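PDB 2R9I: putative phage capsid protein from Corynebacterium diphtheriae NCTC 13129, which is of unknown function but probably forms part of a phage capsid, this chain being the helical N-terminal domain of the longer protein. Local coordinates for residues Ala36-Ala39 with Val40-Lys44. Sequence-based numbering, arbitrary orientation.
Sequences AAQA and VENVK
Gln-38 leaves the helix with CG anti to its backbone N (chi1 -176°) and then bends at chi2, which carries its amide over toward Asn-42, one turn further on. Asn-42 answers with CG anti to its own carbonyl carbon (chi1 -58°), lying back over the preceding turn, where CG comes to 3.4 Å from Gln-38 O. The two amides meet obliquely, their planes 52° apart, on the outer side of the helix, where both side chains stand clear of the backbone bonds they overlie.

Beneath these side chains runs regular alpha-helical i to i+4 bonding. Val-40 N donates to Ala-36 O (3.0 Å) and Glu-41 N to Ala-37 O (3.2 Å). Asn-42 N reaches Gln-38 O at 3.0 Å, and Val-43 N closes the next turn on Ala-39 O at 3.1 Å. Gln-38 O also takes a weak, strongly bent bond from Glu-41 N, and is thus shared by two successive backbone N-H groups. Each valine lays CG2 against the carbonyl oxygen one turn back: Val-40 CG2 lies 3.3 Å from Ala-36 O, and Val-43 CG2 3.4 Å from Ala-39 O.

The whole contact is a surface stretch of about two turns near the start of the long helix 33-71. Ala-39 and Val-40 touch Ile-27 and Ala-36 touches Met-31, both in the loop that links this helix to helix 6-26 in an all-helical hairpin.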
loop_
_atom_site.group_PDB
_atom_site.type_symbol
_atom_site.label_atom_id
_atom_site.label_comp_id
_atom_site.label_asym_id
_atom_site.label_seq_id
_atom_site.Cartn_x
_atom_site.Cartn_y
_atom_site.Cartn_z
ATOM N N ALA A 36 20.949 8.423 -5.713
ATOM C CA ALA A 36 19.782 8.248 -6.556
ATOM C C ALA A 36 19.431 6.780 -6.664
ATOM O O ALA A 36 18.269 6.434 -6.572
ATOM C CB ALA A 36 19.996 8.856 -7.932
ATOM N N ALA A 37 20.441 5.926 -6.856
ATOM C CA ALA A 37 20.225 4.484 -6.909
ATOM C C ALA A 37 19.673 3.955 -5.588
ATOM O O ALA A 37 18.774 3.125 -5.604
ATOM C CB ALA A 37 21.481 3.752 -7.300
ATOM N N GLN A 38 20.184 4.438 -4.453
ATOM C CA GLN A 38 19.681 3.999 -3.147
ATOM C C GLN A 38 18.263 4.439 -3.002
ATOM O O GLN A 38 17.387 3.629 -2.661
ATOM C CB GLN A 38 20.475 4.591 -1.993
ATOM C CG GLN A 38 20.054 4.090 -0.577
ATOM C CD GLN A 38 20.296 2.588 -0.267
ATOM O OE1 GLN A 38 21.369 2.059 -0.579
ATOM N NE2 GLN A 38 19.326 1.919 0.375
ATOM N N ALA A 39 18.016 5.719 -3.292
ATOM C CA ALA A 39 16.668 6.278 -3.182
ATOM C C ALA A 39 15.633 5.479 -3.964
ATOM O O ALA A 39 14.518 5.282 -3.474
ATOM C CB ALA A 39 16.641 7.742 -3.581
ATOM N N VAL A 40 15.999 5.008 -5.156
ATOM C CA VAL A 40 15.117 4.180 -5.990
ATOM C C VAL A 40 14.841 2.829 -5.331
ATOM O O VAL A 40 13.740 2.270 -5.441
ATOM C CB VAL A 40 15.719 3.959 -7.389
ATOM C CG1 VAL A 40 15.018 2.836 -8.133
ATOM C CG2 VAL A 40 15.646 5.229 -8.177
ATOM N N GLU A 41 15.845 2.307 -4.641
ATOM C CA GLU A 41 15.702 1.068 -3.900
ATOM C C GLU A 41 14.648 1.254 -2.805
ATOM O O GLU A 41 13.748 0.444 -2.646
ATOM C CB GLU A 41 17.058 0.690 -3.316
ATOM C CG GLU A 41 17.367 -0.800 -3.341
ATOM C CD GLU A 41 17.060 -1.464 -4.689
ATOM O OE1 GLU A 41 17.545 -0.939 -5.717
ATOM O OE2 GLU A 41 16.346 -2.510 -4.714
ATOM N N ASN A 42 14.739 2.359 -2.082
ATOM C CA ASN A 42 13.779 2.683 -1.036
ATOM C C ASN A 42 12.346 2.844 -1.533
ATOM O O ASN A 42 11.402 2.373 -0.905
ATOM C CB ASN A 42 14.198 3.966 -0.355
ATOM C CG ASN A 42 15.584 3.885 0.245
ATOM O OD1 ASN A 42 16.134 4.914 0.594
ATOM N ND2 ASN A 42 16.150 2.678 0.377
ATOM N N VAL A 43 12.173 3.496 -2.668
ATOM C CA VAL A 43 10.838 3.621 -3.249
ATOM C C VAL A 43 10.257 2.262 -3.648
ATOM O O VAL A 43 9.091 1.988 -3.372
ATOM C CB VAL A 43 10.817 4.602 -4.465
ATOM C CG1 VAL A 43 9.434 4.676 -5.090
ATOM C CG2 VAL A 43 11.269 5.970 -4.043
ATOM N N LYS A 44 11.052 1.415 -4.301
ATOM C CA LYS A 44 10.599 0.059 -4.665
ATOM C C LYS A 44 10.121 -0.742 -3.431
ATOM O O LYS A 44 9.200 -1.564 -3.525
ATOM C CB LYS A 44 11.709 -0.693 -5.383
ATOM C CG LYS A 44 11.909 -0.317 -6.819
ATOM C CD LYS A 44 13.097 -1.110 -7.332
ATOM C CE LYS A 44 12.949 -1.537 -8.786
ATOM N NZ LYS A 44 13.422 -0.455 -9.688
#